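Local coordinates for protein colicin-B (Escherichia coli, PDB 1RH1) that kills Escherichia coli and closely related bacteria by forming a channel that depolarises the cytoplasmic membrane and dissipates cellular energy, at residues A[211-215]-A[226-230]; A[335-340]-A[479-483]. All blocks are in the same frame, centred on the assembly; numbering follows the deposited sequence.

Contact 1 (A[211-215]-A[226-230])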
loop_
_atom_site.group_PDB
_atom_site.type_symbol
_atom_site.label_atom_id
_atom_site.label_comp_id
_atom_site.label_asym_id
_atom_site.label_seq_id
_atom_site.Cartn_x
_atom_site.Cartn_y
_atom_site.Cartn_z
ATOM N N LYS A 211 24.036 -37.955 3.777
ATOM C CA LYS A 211 24.136 -37.726 2.347
ATOM C C LYS A 211 22.795 -37.300 1.768
ATOM O O LYS A 211 21.764 -37.925 2.023
ATOM C CB LYS A 211 24.590 -38.989 1.632
ATOM C CG LYS A 211 24.842 -38.772 0.133
ATOM C CD LYS A 211 24.927 -40.119 -0.587
ATOM C CE LYS A 211 25.168 -40.057 -2.117
ATOM N NZ LYS A 211 26.475 -39.547 -2.511
ATOM N N ASP A 212 22.847 -36.184 1.029
ATOM C CA ASP A 212 21.722 -35.636 0.278
ATOM C C ASP A 212 20.454 -35.283 1.059
ATOM O O ASP A 212 19.320 -35.464 0.598
ATOM C CB ASP A 212 21.391 -36.630 -0.877
ATOM C CG ASP A 212 22.349 -36.669 -2.083
ATOM O OD1 ASP A 212 22.021 -37.317 -3.071
ATOM O OD2 ASP A 212 23.421 -36.067 -2.070
ATOM N N VAL A 213 20.690 -34.763 2.263
ATOM C CA VAL A 213 19.682 -34.363 3.226
ATOM C C VAL A 213 20.259 -33.062 3.761
ATOM O O VAL A 213 21.422 -32.987 4.188
ATOM C CB VAL A 213 19.545 -35.455 4.343
ATOM C CG1 VAL A 213 18.964 -34.919 5.637
ATOM C CG2 VAL A 213 18.547 -36.489 3.900
ATOM N N TYR A 214 19.413 -32.027 3.701
ATOM C CA TYR A 214 19.750 -30.665 4.105
ATOM C C TYR A 214 18.618 -30.123 4.952
ATOM O O TYR A 214 17.509 -30.627 4.805
ATOM C CB TYR A 214 19.916 -29.760 2.871
ATOM C CG TYR A 214 20.940 -30.278 1.875
ATOM C CD1 TYR A 214 20.539 -31.135 0.850
ATOM C CD2 TYR A 214 22.288 -29.967 2.029
ATOM C CE1 TYR A 214 21.485 -31.692 -0.009
ATOM C CE2 TYR A 214 23.238 -30.522 1.168
ATOM C CZ TYR A 214 22.827 -31.383 0.159
ATOM O OH TYR A 214 23.759 -31.961 -0.680
ATOM N N SER A 215 18.822 -29.132 5.832
ATOM C CA SER A 215 17.730 -28.534 6.598
ATOM C C SER A 215 17.609 -27.045 6.309
ATOM O O SER A 215 18.618 -26.340 6.235
ATOM C CB SER A 215 17.915 -28.689 8.117
ATOM O OG SER A 215 18.961 -27.901 8.680
ATOM N N VAL A 226 13.431 -30.531 7.143
ATOM C CA VAL A 226 14.503 -31.333 6.594
ATOM C C VAL A 226 14.065 -31.646 5.188
ATOM O O VAL A 226 12.944 -32.111 4.979
ATOM C CB VAL A 226 14.685 -32.614 7.435
ATOM C CG1 VAL A 226 15.430 -33.691 6.682
ATOM C CG2 VAL A 226 15.565 -32.304 8.616
ATOM N N LEU A 227 14.941 -31.373 4.220
ATOM C CA LEU A 227 14.642 -31.654 2.820
ATOM C C LEU A 227 15.535 -32.774 2.305
ATOM O O LEU A 227 16.757 -32.682 2.297
ATOM C CB LEU A 227 14.847 -30.377 2.023
ATOM C CG LEU A 227 13.968 -29.222 2.451
ATOM C CD1 LEU A 227 14.688 -27.907 2.288
ATOM C CD2 LEU A 227 12.679 -29.313 1.675
ATOM N N SER A 228 14.914 -33.880 1.925
ATOM C CA SER A 228 15.618 -35.016 1.389
ATOM C C SER A 228 15.555 -34.918 -0.132
ATOM O O SER A 228 14.582 -35.288 -0.802
ATOM C CB SER A 228 14.950 -36.270 1.912
ATOM O OG SER A 228 15.575 -37.442 1.408
ATOM N N VAL A 229 16.655 -34.376 -0.669
ATOM C CA VAL A 229 16.776 -34.113 -2.098
ATOM C C VAL A 229 17.425 -35.214 -2.899
ATOM O O VAL A 229 17.635 -35.061 -4.104
ATOM C CB VAL A 229 17.581 -32.836 -2.382
ATOM C CG1 VAL A 229 16.974 -31.684 -1.586
ATOM C CG2 VAL A 229 19.055 -33.071 -2.093
ATOM N N GLY A 230 17.755 -36.309 -2.213
ATOM C CA GLY A 230 18.449 -37.450 -2.801
ATOM C C GLY A 230 17.800 -38.071 -4.019
ATOM O O GLY A 230 18.359 -38.040 -5.106
#
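Tyr214 and Leu227 bond backbone to backbone in both directions, as an antiparallel hydrogen-bonded pair. Leu227 N reaches Tyr214 O at 2.7 Å, and the return bond, from Tyr214 N to Leu227 O, is 3.1 Å. Leu227 O also receives a CA-H...O contact from Val213 CA at 3.5 Å, so two neighbouring residues converge on this one oxygen. Beyond this pair, Val229 N makes a weak, bent bond of 3.1 Å to Asp212 O, just where 211-215 turns a corner. At the same corner Asp212 CB lies 3.6 Å from Gly230 CA.

Two sets of side chains flank this backbone core. On the face bearing Val213, Ser215, Val226 and Ser228, the CG1 methyls of Val213 and Val226 meet at 3.9 Å, while Val213 CG2 lies against Ser228. Next to Tyr214, the CG2 methyl of Val229 comes in at the ring edge, in its plane, 3.5 Å from Tyr214 CE1. With CG1 of Val229 anti to the carbonyl carbon (chi1 -53°), CG2 falls between the backbone N and the carbonyl carbon, from where Val229 CG2 touches the ring and also lies 3.6 Å from Asp212 O.

The loop residues Pro273 and Ser276 lie against Tyr214, and Phe272 and Val278, also in loops, against Val229. The strands 213-216 and 225-228 form a beta hairpin inside a larger mixed sheet. Ser215 bonds through its backbone to Val198 of strand 189-201, and Val226 and Ser228 bond to strand 87-90, which places the hairpin between those two strands.

Contact 2 (A[335-340]-A[479-483]); sequences KVGEYL and ATVVG
Where the long helix 291-340 ends, its last turn packs against the first turn of helix 479-495 in the pore-forming domain, a helical bundle; the second helix belongs to a predicted transmembrane segment. The short axes are 9.6 Å apart and steeply crossed, at 113° between their N-to-C directions. Tyr339 and Val482 carry most of the contact. Tyr339 CG stands anti to the backbone N (chi1 176°), and the ring it carries lies across the start of the other helix. Ala479 CB sits over the centre of one face in a CH-pi contact, 4.0 Å from the centroid of the Tyr339 ring and almost on its normal. Ala479 O comes to 3.0 Å from Tyr339 CE2. At the ring edge, near its plane, is Gly483 CA, 4.2 Å from Tyr339 CD2.

One turn back along 291-340, Val336 CG2 lies 3.9 Å from Val482 CG1 and 3.6 Å from Val482 O. Lys335 runs extended and then bends at its last torsion (chi4 -79°), which brings Lys335 NZ to 3.4 Å from both CG1 and CG2 of Val482. Leu340 CD1 adds a contact of 3.9 Å with Gly483 O.

Leu472, in helix 457-472, accepts a hydrogen bond from Lys335 NZ at its carbonyl oxygen, and the side chains of Val336 and Val482 also rest against Leu472. The two turns meet by apolar, CH-pi and backbone-carbonyl packing, none of it hydrogen-bonded, and the ammonium group beside the valine methyls is satisfied by a third helix.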
loop_
_atom_site.group_PDB
_atom_site.type_symbol
_atom_site.label_atom_id
_atom_site.label_comp_id
_atom_site.label_asym_id
_atom_site.label_seq_id
_atom_site.Cartn_x
_atom_site.Cartn_y
_atom_site.Cartn_z
ATOM N N LYS A 335 -2.107 36.644 -15.777
ATOM C CA LYS A 335 -2.984 37.819 -15.934
ATOM C C LYS A 335 -2.554 39.071 -15.186
ATOM O O LYS A 335 -2.373 40.133 -15.774
ATOM C CB LYS A 335 -4.410 37.493 -15.491
ATOM C CG LYS A 335 -5.455 38.628 -15.414
ATOM C CD LYS A 335 -6.832 37.982 -15.302
ATOM C CE LYS A 335 -8.039 38.904 -15.501
ATOM N NZ LYS A 335 -8.359 39.715 -14.336
ATOM N N VAL A 336 -2.376 39.006 -13.876
ATOM C CA VAL A 336 -1.911 40.168 -13.137
ATOM C C VAL A 336 -0.496 40.490 -13.604
ATOM O O VAL A 336 -0.150 41.645 -13.768
ATOM C CB VAL A 336 -2.000 39.821 -11.629
ATOM C CG1 VAL A 336 -1.505 40.953 -10.784
ATOM C CG2 VAL A 336 -3.448 39.597 -11.242
ATOM N N GLY A 337 0.293 39.477 -13.940
ATOM C CA GLY A 337 1.659 39.625 -14.401
ATOM C C GLY A 337 1.835 40.575 -15.574
ATOM O O GLY A 337 2.574 41.547 -15.378
ATOM N N GLU A 338 1.189 40.403 -16.756
ATOM C CA GLU A 338 1.393 41.333 -17.867
ATOM C C GLU A 338 0.787 42.740 -17.587
ATOM O O GLU A 338 0.405 43.503 -18.478
ATOM C CB GLU A 338 0.829 40.691 -19.224
ATOM C CG GLU A 338 1.611 39.538 -20.010
ATOM C CD GLU A 338 2.717 39.731 -21.119
ATOM O OE1 GLU A 338 2.665 39.066 -22.158
ATOM O OE2 GLU A 338 3.697 40.453 -20.944
ATOM N N TYR A 339 0.759 43.174 -16.315
ATOM C CA TYR A 339 0.389 44.514 -15.858
ATOM C C TYR A 339 1.265 44.909 -14.658
ATOM O O TYR A 339 1.753 46.035 -14.611
ATOM C CB TYR A 339 -1.117 44.597 -15.432
ATOM C CG TYR A 339 -1.443 45.980 -14.880
ATOM C CD1 TYR A 339 -1.252 47.114 -15.686
ATOM C CD2 TYR A 339 -1.820 46.133 -13.546
ATOM C CE1 TYR A 339 -1.424 48.397 -15.163
ATOM C CE2 TYR A 339 -1.993 47.417 -13.017
ATOM C CZ TYR A 339 -1.787 48.537 -13.827
ATOM O OH TYR A 339 -1.907 49.804 -13.293
ATOM N N LEU A 340 1.463 44.035 -13.664
ATOM C CA LEU A 340 2.258 44.345 -12.487
ATOM C C LEU A 340 3.714 43.977 -12.587
ATOM O O LEU A 340 4.512 44.369 -11.726
ATOM C CB LEU A 340 1.750 43.643 -11.236
ATOM C CG LEU A 340 0.596 44.234 -10.483
ATOM C CD1 LEU A 340 0.415 43.468 -9.215
ATOM C CD2 LEU A 340 0.877 45.663 -10.107
ATOM N N ALA A 479 -7.591 47.258 -15.376
ATOM C CA ALA A 479 -6.247 46.878 -14.980
ATOM C C ALA A 479 -5.742 47.386 -13.631
ATOM O O ALA A 479 -4.921 46.729 -12.974
ATOM C CB ALA A 479 -5.252 47.345 -16.003
ATOM N N THR A 480 -6.244 48.544 -13.182
ATOM C CA THR A 480 -5.799 49.125 -11.921
ATOM C C THR A 480 -6.242 48.223 -10.805
ATOM O O THR A 480 -5.448 47.816 -9.962
ATOM C CB THR A 480 -6.401 50.487 -11.658
ATOM O OG1 THR A 480 -6.486 51.155 -12.898
ATOM C CG2 THR A 480 -5.541 51.314 -10.725
ATOM N N VAL A 481 -7.527 47.885 -10.932
ATOM C CA VAL A 481 -8.261 47.009 -10.047
ATOM C C VAL A 481 -7.680 45.610 -10.113
ATOM O O VAL A 481 -7.291 45.122 -9.061
ATOM C CB VAL A 481 -9.727 47.034 -10.468
ATOM C CG1 VAL A 481 -10.575 46.217 -9.529
ATOM C CG2 VAL A 481 -10.218 48.465 -10.404
ATOM N N VAL A 482 -7.559 44.936 -11.265
ATOM C CA VAL A 482 -6.957 43.600 -11.346
ATOM C C VAL A 482 -5.588 43.541 -10.663
ATOM O O VAL A 482 -5.238 42.528 -10.058
ATOM C CB VAL A 482 -6.843 43.191 -12.833
ATOM C CG1 VAL A 482 -6.071 41.895 -13.079
ATOM C CG2 VAL A 482 -8.268 42.984 -13.297
ATOM N N GLY A 483 -4.826 44.637 -10.710
ATOM C CA GLY A 483 -3.577 44.691 -9.985
ATOM C C GLY A 483 -3.785 44.679 -8.462
ATOM O O GLY A 483 -3.119 43.929 -7.744
#

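Overall arrangement
From the N terminus, the chain first builds the beta-rich part of the molecule, which carries the TonB box near its start. There contact 1 closes a short hairpin loop of ten residues, joining strands 213-216 and 225-228 of the mixed sheet. The chain then enters the long helix 291-340, whose far end opens contact 2. That contact closes a much larger loop of 138 residues, more than half of them helical, and ties the end of the long helix to helix 479-495. The two loops follow in series, neither nested nor crossed, on opposite sides of the chain's centre. The centres of contact 1 and contact 2 are 82 Å apart, and the nearest atoms of contact 1 and contact 2 about 69 Å apart.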